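Local coordinates for protein AceL NrdHF-1-1 Intein (Metagenome, PDB 6ZGQ) that carries out protein trans-splicing as a naturally split class 3 intein, here in a linked and splice-inactive form, at residues K139-T144 against S151-S156; E57-E62 against V70-R75; D97-I102 against R112-D117. One frame throughout, in Å; residues are numbered along the deposited sequence. Where two conformers were deposited one is given.

Interaction 1: residues K139-T144 against S151-S156; sequences KSFVVT and SVTGAS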
loop_
_atom_site.group_PDB
_atom_site.type_symbol
_atom_site.label_atom_id
_atom_site.label_comp_id
_atom_site.label_asym_id
_atom_site.label_seq_id
_atom_site.Cartn_x
_atom_site.Cartn_y
_atom_site.Cartn_z
ATOM N N LYS A 139 -8.281 -3.205 6.867
ATOM C CA LYS A 139 -8.538 -2.636 5.523
ATOM C C LYS A 139 -7.307 -1.948 4.924
ATOM O O LYS A 139 -7.425 -1.310 3.872
ATOM C CB LYS A 139 -9.727 -1.659 5.528
ATOM C CG LYS A 139 -11.056 -2.237 6.009
ATOM C CD LYS A 139 -12.211 -1.244 5.868
ATOM C CE LYS A 139 -12.099 -0.024 6.779
ATOM N NZ LYS A 139 -12.305 -0.327 8.224
ATOM N N SER A 140 -6.147 -2.078 5.582
ATOM C CA SER A 140 -4.861 -1.563 5.070
ATOM C C SER A 140 -3.706 -2.322 5.728
ATOM O O SER A 140 -3.881 -2.841 6.839
ATOM C CB SER A 140 -4.738 -0.058 5.309
ATOM O OG SER A 140 -4.334 0.228 6.637
ATOM N N PHE A 141 -2.559 -2.396 5.041
ATOM C CA PHE A 141 -1.368 -3.132 5.522
ATOM C C PHE A 141 -0.083 -2.433 5.060
ATOM O O PHE A 141 -0.146 -1.508 4.247
ATOM C CB PHE A 141 -1.420 -4.613 5.099
ATOM C CG PHE A 141 -1.524 -4.832 3.610
ATOM C CD1 PHE A 141 -0.388 -4.851 2.821
ATOM C CD2 PHE A 141 -2.757 -5.013 3.003
ATOM C CE1 PHE A 141 -0.478 -5.046 1.452
ATOM C CE2 PHE A 141 -2.851 -5.208 1.638
ATOM C CZ PHE A 141 -1.712 -5.216 0.861
ATOM N N VAL A 142 1.058 -2.860 5.613
ATOM C CA VAL A 142 2.363 -2.205 5.408
ATOM C C VAL A 142 3.122 -2.938 4.294
ATOM O O VAL A 142 3.223 -4.173 4.321
ATOM C CB VAL A 142 3.183 -2.150 6.733
ATOM C CG1 VAL A 142 4.544 -1.487 6.547
ATOM C CG2 VAL A 142 2.408 -1.400 7.809
ATOM N N VAL A 143 3.603 -2.173 3.311
ATOM C CA VAL A 143 4.455 -2.677 2.214
ATOM C C VAL A 143 5.841 -2.034 2.340
ATOM O O VAL A 143 5.951 -0.925 2.883
ATOM C CB VAL A 143 3.849 -2.388 0.813
ATOM C CG1 VAL A 143 2.589 -3.212 0.574
ATOM C CG2 VAL A 143 3.555 -0.906 0.609
ATOM N N THR A 144 6.870 -2.749 1.869
ATOM C CA THR A 144 8.270 -2.287 1.828
ATOM C C THR A 144 8.703 -2.174 0.357
ATOM O O THR A 144 8.530 -3.138 -0.400
ATOM C CB THR A 144 9.163 -3.286 2.573
ATOM O OG1 THR A 144 8.519 -3.596 3.810
ATOM C CG2 THR A 144 10.568 -2.729 2.820
ATOM N N SER A 151 5.436 1.752 4.133
ATOM C CA SER A 151 4.292 2.676 4.032
ATOM C C SER A 151 2.985 1.890 4.090
ATOM O O SER A 151 3.001 0.671 3.873
ATOM C CB SER A 151 4.362 3.491 2.739
ATOM O OG SER A 151 4.347 2.661 1.583
ATOM N N VAL A 152 1.884 2.583 4.399
ATOM C CA VAL A 152 0.544 1.976 4.514
ATOM C C VAL A 152 -0.109 2.067 3.130
ATOM O O VAL A 152 -0.020 3.118 2.489
ATOM C CB VAL A 152 -0.312 2.686 5.603
ATOM C CG1 VAL A 152 -1.757 2.197 5.629
ATOM C CG2 VAL A 152 0.320 2.505 6.981
ATOM N N THR A 153 -0.698 0.962 2.667
ATOM C CA THR A 153 -1.433 0.909 1.392
ATOM C C THR A 153 -2.770 0.193 1.621
ATOM O O THR A 153 -2.889 -0.556 2.598
ATOM C CB THR A 153 -0.601 0.216 0.294
ATOM O OG1 THR A 153 -1.125 0.597 -0.977
ATOM C CG2 THR A 153 -0.617 -1.308 0.432
ATOM N N GLY A 154 -3.759 0.441 0.759
ATOM C CA GLY A 154 -5.091 -0.167 0.897
ATOM C C GLY A 154 -5.101 -1.664 0.634
ATOM O O GLY A 154 -4.376 -2.135 -0.255
ATOM N N ALA A 155 -5.906 -2.390 1.418
ATOM C CA ALA A 155 -6.328 -3.776 1.148
ATOM C C ALA A 155 -7.517 -3.758 0.183
ATOM O O ALA A 155 -8.140 -2.702 0.017
ATOM C CB ALA A 155 -6.719 -4.468 2.447
ATOM N N SER A 156 -7.786 -4.891 -0.478
ATOM C CA SER A 156 -8.989 -5.077 -1.310
ATOM C C SER A 156 -10.169 -5.361 -0.378
ATOM O O SER A 156 -10.005 -6.086 0.612
ATOM C CB SER A 156 -8.798 -6.213 -2.325
ATOM O OG SER A 156 -8.006 -7.264 -1.790
HETATM O O HOH W 1 6.458 1.097 0.744
#
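Ser151 pairs with Val143 through two backbone hydrogen bonds. Its N donates to Val143 O at 3.0 Å, and its O accepts from Val143 N. Ser151 OG and Val143 O also share a water, while Gln68 NE2 bonds to the same hydroxyl. Val152 and Val142 share the face of the sheet away from Ser151 and Val143. Val152 CG1 is opposite the backbone N (chi1 173°) and reaches along to Ser140 OG at 3.4 Å. That hydroxyl is bonded to Phe35 O.

Thr153 packs against two residues of the partner strand. Its N bonds to Phe141 O, and its O takes Phe141 N. Thr153 CG2 lies over one face of the Phe141 ring, 4.2 Å from its centroid, as a CH-pi contact. The ring reaches there because chi1 of 58° folds CG between N and the carbonyl carbon. The same methyl packs 3.7 Å from Val143 CG1, where the two side chains cross at about a right angle. Thr153 OG1 is bonded to His74 NE2.

Gly154 and Ser140 form a non-hydrogen-bonded antiparallel pair. Ala155, probably the engineered alanine of this inactive variant, lies just past the strand, and its N bonds to Lys139 O from above the carbonyl plane. Its CB packs 4.0 Å from Phe141 CE2. This is an antiparallel beta hairpin, as at the C-terminal end of the Hint fold of inteins.

Interaction 2: residues E57-E62 against V70-R75; sequences EIYHFE and VSPNHR
Tyr59 and Pro72 cross at about a right angle. The proline comes obliquely to the tyrosine ring, with Pro72 CA 3.7 Å from Tyr59 CD1. Pro72 CB meets Tyr59 CE1 nearby. At the CG of the proline, Glu57 also crosses at about a right angle. Its CG touches Pro72 CG at 3.6 Å. Glu57 CG sits between its backbone N and carbonyl carbon (chi1 66°), which brings the extended chain across the proline ring. The carboxylate is held by His122 NE2 through OE1. Glu57 O is buried by this contact and has no partner in the model.

Val70 lies on the same face of the sheet as Tyr59. Its CG2 packs against Tyr59 CB at 4.0 Å. The same methyl meets the Phe61 ring at its edge, near the ring plane, 4.0 Å from Phe61 CE1. The valine therefore bridges two aromatic residues of the strand.

The backbones are joined at one antiparallel hydrogen-bonded pair. Tyr59 N donates to Val70 O at 2.8 Å, and the bond is almost straight, at 174°. Val70 N returns a bond to Tyr59 O at 3.0 Å, tilted from the carbonyl plane. Beyond Val70 the chain leaves the strand. A type I turn from Ser71 to His74 carries Pro72 along its first half and is closed by His74 N to Ser71 O, at 3.1 Å.

Residues 57-63 form the middle strand of a three-stranded antiparallel sheet, between strands 66-70 and 119-125. From strand 119-125, His122 stacks on the Tyr59 ring, while Ile120 packs against Tyr59 and Phe61. Leu8 of strand 8-9 touches Val70 and His74, and the turn leads directly into strand 75-80.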
loop_
_atom_site.group_PDB
_atom_site.type_symbol
_atom_site.label_atom_id
_atom_site.label_comp_id
_atom_site.label_asym_id
_atom_site.label_seq_id
_atom_site.Cartn_x
_atom_site.Cartn_y
_atom_site.Cartn_z
ATOM N N GLU A 57 -1.633 -1.542 -16.962
ATOM C CA GLU A 57 -1.511 -0.126 -16.578
ATOM C C GLU A 57 -1.322 -0.002 -15.065
ATOM O O GLU A 57 -1.867 -0.814 -14.293
ATOM C CB GLU A 57 -2.669 0.729 -17.110
ATOM C CG GLU A 57 -4.022 0.398 -16.531
ATOM C CD GLU A 57 -5.125 1.205 -17.180
ATOM O OE1 GLU A 57 -4.950 2.431 -17.350
ATOM O OE2 GLU A 57 -6.165 0.609 -17.524
ATOM N N ILE A 58 -0.526 0.995 -14.673
ATOM C CA ILE A 58 -0.003 1.144 -13.308
ATOM C C ILE A 58 0.025 2.632 -12.951
ATOM O O ILE A 58 0.237 3.462 -13.855
ATOM C CB ILE A 58 1.413 0.510 -13.213
ATOM C CG1 ILE A 58 1.777 0.139 -11.776
ATOM C CG2 ILE A 58 2.472 1.408 -13.844
ATOM C CD1 ILE A 58 2.899 -0.865 -11.707
ATOM N N TYR A 59 -0.237 2.928 -11.670
ATOM C CA TYR A 59 -0.030 4.245 -11.029
ATOM C C TYR A 59 1.149 4.115 -10.063
ATOM O O TYR A 59 1.060 3.340 -9.092
ATOM C CB TYR A 59 -1.277 4.700 -10.261
ATOM C CG TYR A 59 -2.301 5.306 -11.173
ATOM C CD1 TYR A 59 -3.161 4.500 -11.906
ATOM C CD2 TYR A 59 -2.379 6.683 -11.343
ATOM C CE1 TYR A 59 -4.098 5.047 -12.761
ATOM C CE2 TYR A 59 -3.309 7.239 -12.205
ATOM C CZ TYR A 59 -4.160 6.416 -12.916
ATOM O OH TYR A 59 -5.082 6.972 -13.762
ATOM N N HIS A 60 2.233 4.837 -10.378
ATOM C CA HIS A 60 3.483 4.852 -9.607
ATOM C C HIS A 60 3.555 6.168 -8.837
ATOM O O HIS A 60 3.737 7.230 -9.450
ATOM C CB HIS A 60 4.705 4.673 -10.529
ATOM C CG HIS A 60 6.011 4.654 -9.798
ATOM N ND1 HIS A 60 7.201 5.009 -10.394
ATOM C CD2 HIS A 60 6.311 4.340 -8.516
ATOM C CE1 HIS A 60 8.180 4.905 -9.513
ATOM N NE2 HIS A 60 7.667 4.495 -8.366
ATOM N N PHE A 61 3.338 6.073 -7.517
ATOM C CA PHE A 61 3.491 7.176 -6.555
ATOM C C PHE A 61 4.939 7.144 -6.038
ATOM O O PHE A 61 5.368 6.088 -5.584
ATOM C CB PHE A 61 2.510 6.994 -5.382
ATOM C CG PHE A 61 1.053 7.111 -5.760
ATOM C CD1 PHE A 61 0.379 6.045 -6.340
ATOM C CD2 PHE A 61 0.353 8.279 -5.512
ATOM C CE1 PHE A 61 -0.960 6.150 -6.674
ATOM C CE2 PHE A 61 -0.983 8.393 -5.853
ATOM C CZ PHE A 61 -1.642 7.326 -6.436
ATOM N N GLU A 62 5.678 8.260 -6.131
ATOM C CA GLU A 62 7.101 8.318 -5.737
ATOM C C GLU A 62 7.472 9.690 -5.157
ATOM O O GLU A 62 7.302 10.714 -5.825
ATOM C CB GLU A 62 8.027 7.990 -6.922
ATOM C CG GLU A 62 9.500 7.874 -6.522
ATOM C CD GLU A 62 10.428 7.426 -7.641
ATOM O OE1 GLU A 62 10.040 7.484 -8.824
ATOM O OE2 GLU A 62 11.566 7.013 -7.331
ATOM N N VAL A 70 0.787 0.554 -8.114
ATOM C CA VAL A 70 -0.555 0.033 -7.847
ATOM C C VAL A 70 -1.418 0.059 -9.126
ATOM O O VAL A 70 -1.092 0.791 -10.076
ATOM C CB VAL A 70 -1.203 0.845 -6.692
ATOM C CG1 VAL A 70 -0.240 0.968 -5.513
ATOM C CG2 VAL A 70 -1.630 2.236 -7.150
ATOM N N SER A 71 -2.484 -0.749 -9.140
ATOM C CA SER A 71 -3.485 -0.749 -10.220
ATOM C C SER A 71 -4.336 0.524 -10.139
ATOM O O SER A 71 -4.401 1.153 -9.088
ATOM C CB SER A 71 -4.375 -1.990 -10.122
ATOM O OG SER A 71 -3.593 -3.169 -10.161
ATOM N N PRO A 72 -4.992 0.918 -11.248
ATOM C CA PRO A 72 -5.847 2.114 -11.248
ATOM C C PRO A 72 -6.868 2.216 -10.097
ATOM O O PRO A 72 -7.049 3.315 -9.566
ATOM C CB PRO A 72 -6.572 2.023 -12.592
ATOM C CG PRO A 72 -5.612 1.293 -13.475
ATOM C CD PRO A 72 -4.934 0.290 -12.581
ATOM N N ASN A 73 -7.486 1.088 -9.717
ATOM C CA ASN A 73 -8.570 1.050 -8.711
ATOM C C ASN A 73 -8.080 0.566 -7.349
ATOM O O ASN A 73 -8.907 0.245 -6.493
ATOM C CB ASN A 73 -9.745 0.168 -9.165
ATOM C CG ASN A 73 -10.374 0.655 -10.451
ATOM O OD1 ASN A 73 -10.595 1.851 -10.630
ATOM N ND2 ASN A 73 -10.665 -0.265 -11.351
ATOM N N HIS A 74 -6.757 0.506 -7.159
ATOM C CA HIS A 74 -6.148 0.218 -5.850
ATOM C C HIS A 74 -6.489 1.345 -4.870
ATOM O O HIS A 74 -6.479 2.519 -5.264
ATOM C CB HIS A 74 -4.635 0.073 -5.950
ATOM C CG HIS A 74 -4.006 -0.259 -4.642
ATOM N ND1 HIS A 74 -4.161 -1.491 -4.049
ATOM C CD2 HIS A 74 -3.260 0.483 -3.794
ATOM C CE1 HIS A 74 -3.513 -1.501 -2.900
ATOM N NE2 HIS A 74 -2.967 -0.312 -2.715
ATOM N N ARG A 75 -6.796 0.982 -3.621
ATOM C CA ARG A 75 -7.158 1.943 -2.575
ATOM C C ARG A 75 -5.873 2.560 -2.004
ATOM O O ARG A 75 -5.031 1.834 -1.452
ATOM C CB ARG A 75 -8.004 1.259 -1.487
ATOM C CG ARG A 75 -9.394 0.855 -1.971
ATOM C CD ARG A 75 -10.097 -0.099 -1.020
ATOM N NE ARG A 75 -10.337 0.507 0.295
ATOM C CZ ARG A 75 -9.700 0.196 1.429
ATOM N NH1 ARG A 75 -8.762 -0.739 1.465
ATOM N NH2 ARG A 75 -10.010 0.828 2.554
#

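Interaction 3: residues D97-I102 against R112-D117; sequences DKYFII and RIKSTD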
loop_
_atom_site.group_PDB
_atom_site.type_symbol
_atom_site.label_atom_id
_atom_site.label_comp_id
_atom_site.label_asym_id
_atom_site.label_seq_id
_atom_site.Cartn_x
_atom_site.Cartn_y
_atom_site.Cartn_z
ATOM N N ASP A 97 -2.934 19.216 2.510
ATOM C CA ASP A 97 -3.682 18.745 3.693
ATOM C C ASP A 97 -3.915 17.224 3.698
ATOM O O ASP A 97 -4.528 16.712 4.649
ATOM C CB ASP A 97 -5.013 19.521 3.846
ATOM C CG ASP A 97 -6.110 19.056 2.881
ATOM O OD1 ASP A 97 -5.797 18.644 1.741
ATOM O OD2 ASP A 97 -7.297 19.122 3.271
ATOM N N LYS A 98 -3.436 16.523 2.655
ATOM C CA LYS A 98 -3.500 15.047 2.564
ATOM C C LYS A 98 -2.087 14.473 2.673
ATOM O O LYS A 98 -1.202 14.899 1.923
ATOM C CB LYS A 98 -4.131 14.586 1.242
ATOM C CG LYS A 98 -5.634 14.816 1.114
ATOM C CD LYS A 98 -6.139 14.365 -0.246
ATOM C CE LYS A 98 -7.315 15.195 -0.728
ATOM N NZ LYS A 98 -7.461 15.087 -2.204
ATOM N N TYR A 99 -1.906 13.505 3.576
ATOM C CA TYR A 99 -0.594 12.959 3.952
ATOM C C TYR A 99 -0.574 11.447 3.777
ATOM O O TYR A 99 -1.469 10.777 4.293
ATOM C CB TYR A 99 -0.297 13.298 5.417
ATOM C CG TYR A 99 -0.258 14.780 5.676
ATOM C CD1 TYR A 99 -1.423 15.499 5.917
ATOM C CD2 TYR A 99 0.942 15.469 5.656
ATOM C CE1 TYR A 99 -1.390 16.865 6.143
ATOM C CE2 TYR A 99 0.987 16.832 5.876
ATOM C CZ TYR A 99 -0.178 17.528 6.123
ATOM O OH TYR A 99 -0.128 18.883 6.343
ATOM N N PHE A 100 0.427 10.934 3.045
ATOM C CA PHE A 100 0.713 9.492 2.967
ATOM C C PHE A 100 1.430 9.067 4.255
ATOM O O PHE A 100 2.050 9.913 4.921
ATOM C CB PHE A 100 1.541 9.147 1.717
ATOM C CG PHE A 100 0.781 9.281 0.425
ATOM C CD1 PHE A 100 -0.373 8.541 0.205
ATOM C CD2 PHE A 100 1.227 10.134 -0.576
ATOM C CE1 PHE A 100 -1.067 8.652 -0.988
ATOM C CE2 PHE A 100 0.528 10.263 -1.763
ATOM C CZ PHE A 100 -0.616 9.514 -1.973
ATOM N N ILE A 101 1.323 7.776 4.588
ATOM C CA ILE A 101 1.729 7.222 5.889
ATOM C C ILE A 101 2.961 6.321 5.699
ATOM O O ILE A 101 2.836 5.244 5.105
ATOM C CB ILE A 101 0.560 6.433 6.535
ATOM C CG1 ILE A 101 -0.714 7.298 6.582
ATOM C CG2 ILE A 101 0.929 5.947 7.936
ATOM C CD1 ILE A 101 -1.980 6.540 6.943
ATOM N N ILE A 102 4.126 6.801 6.167
ATOM C CA ILE A 102 5.405 6.065 6.208
ATOM C C ILE A 102 5.579 5.510 7.632
ATOM O O ILE A 102 5.201 6.191 8.607
ATOM C CB ILE A 102 6.606 6.981 5.825
ATOM C CG1 ILE A 102 6.477 7.490 4.383
ATOM C CG2 ILE A 102 7.942 6.262 5.995
ATOM C CD1 ILE A 102 7.451 8.597 4.032
ATOM N N ARG A 112 4.158 11.264 8.572
ATOM C CA ARG A 112 3.163 11.730 7.603
ATOM C C ARG A 112 3.848 12.734 6.675
ATOM O O ARG A 112 4.384 13.736 7.159
ATOM C CB ARG A 112 1.952 12.335 8.331
ATOM C CG ARG A 112 1.205 11.321 9.191
ATOM C CD ARG A 112 0.936 11.867 10.579
ATOM N NE ARG A 112 0.215 10.915 11.427
ATOM C CZ ARG A 112 0.733 10.255 12.461
ATOM N NH1 ARG A 112 2.006 10.410 12.809
ATOM N NH2 ARG A 112 -0.032 9.421 13.150
ATOM N N ILE A 113 3.872 12.422 5.373
ATOM C CA ILE A 113 4.493 13.276 4.339
ATOM C C ILE A 113 3.396 13.883 3.462
ATOM O O ILE A 113 2.411 13.198 3.170
ATOM C CB ILE A 113 5.537 12.503 3.492
ATOM C CG1 ILE A 113 4.934 11.239 2.855
ATOM C CG2 ILE A 113 6.738 12.142 4.359
ATOM C CD1 ILE A 113 5.542 10.887 1.518
ATOM N N LYS A 114 3.560 15.159 3.089
ATOM C CA LYS A 114 2.615 15.870 2.212
ATOM C C LYS A 114 2.524 15.128 0.875
ATOM O O LYS A 114 3.562 14.807 0.295
ATOM C CB LYS A 114 3.047 17.330 1.997
ATOM C CG LYS A 114 2.740 18.250 3.167
ATOM C CD LYS A 114 3.305 19.644 2.966
ATOM C CE LYS A 114 2.485 20.452 1.976
ATOM N NZ LYS A 114 3.160 21.743 1.664
ATOM N N SER A 115 1.294 14.831 0.435
ATOM C CA SER A 115 1.035 14.131 -0.832
ATOM C C SER A 115 1.588 14.934 -2.023
ATOM O O SER A 115 1.941 14.334 -3.042
ATOM C CB SER A 115 -0.458 13.851 -1.010
ATOM O OG SER A 115 -1.228 15.025 -0.853
ATOM N N THR A 116 1.672 16.263 -1.872
ATOM C CA THR A 116 2.212 17.173 -2.896
ATOM C C THR A 116 3.735 17.002 -3.065
ATOM O O THR A 116 4.305 17.578 -3.989
ATOM C CB THR A 116 1.869 18.647 -2.577
ATOM O OG1 THR A 116 2.251 18.945 -1.231
ATOM C CG2 THR A 116 0.373 18.908 -2.739
ATOM N N ASP A 117 4.370 16.217 -2.184
ATOM C CA ASP A 117 5.808 15.870 -2.286
ATOM C C ASP A 117 5.971 14.541 -3.041
ATOM O O ASP A 117 7.092 14.061 -3.155
ATOM C CB ASP A 117 6.469 15.696 -0.901
ATOM C CG ASP A 117 6.705 17.012 -0.147
ATOM O OD1 ASP A 117 6.513 18.109 -0.706
ATOM O OD2 ASP A 117 7.102 16.928 1.030
#
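The Tyr99 ring meets Lys114 obliquely, with Tyr99 CE2 3.5 Å from Lys114 CG. The two side chains lie side by side and point the same way. Tyr99 CG sits opposite its own carbonyl carbon (chi1 -60°), and this swings the ring alongside the lysine. At the base, Tyr99 CB packs 3.8 Å from Arg112 CB. The Phe100 ring is on the other face of the sheet. Ser115 CB approaches it obliquely, 3.8 Å from Phe100 CE2. Phe66 stacks on this ring too, and Phe92 meets it with the planes at about 35°.

With an alanine in place of Tyr99, the CG of Lys114 would probably lose the ring it packs on, opening a gap on that face of the sheet.

Ile113 is on the same face of the sheet as Phe100. Its CG2 packs 3.6 Å from Ile102 CD1, where the two isoleucines cross at about a right angle. Its CG1 lies against Phe100 CB at 4.1 Å.

The backbone ladder is uneven. Ile113 N donates to Phe100 O at 3.1 Å, in the carbonyl plane. The return bond, Phe100 N to Ile113 O, is bent to 132° and weak. Ser115 N bonds to Lys98 O at 2.9 Å, also in the carbonyl plane. Ser115 OG lies close to that oxygen as well, but its bond there is not settled. Ser115 OG also accepts from Ser95 N.

Arg112 forms a salt bridge with Glu79, and Lys114 one with Glu96. The hairpin of strands 98-104 and 109-114 belongs to the large antiparallel sheet. Strand 98-104 is flanked further by strands 75-80 and 150-154, while Val118 in the following loop packs against Phe100 and Ile113.

Overall arrangement
Along the chain the three contacts follow in series, and none nests within or crosses another. Interaction 2 first closes the excursion between residues 62 and 70. Interaction 3 closes the hairpin between residues 102 and 112. Interaction 1 closes the last hairpin, between residues 144 and 151. Their centres lie about 13 to 16 Å apart, but all three touch. His74, which ends the turn of interaction 2, bonds to Thr153 in strand 150-154. Arg75 bonds to the carbonyls of Ala155, just past that strand, and Lys139, just before strand 140-144. Val152 N bonds to Ile101 O, so interactions 1 and 3 share one sheet. Phe61 packs on Phe100, joining the three-stranded sheet to the large one.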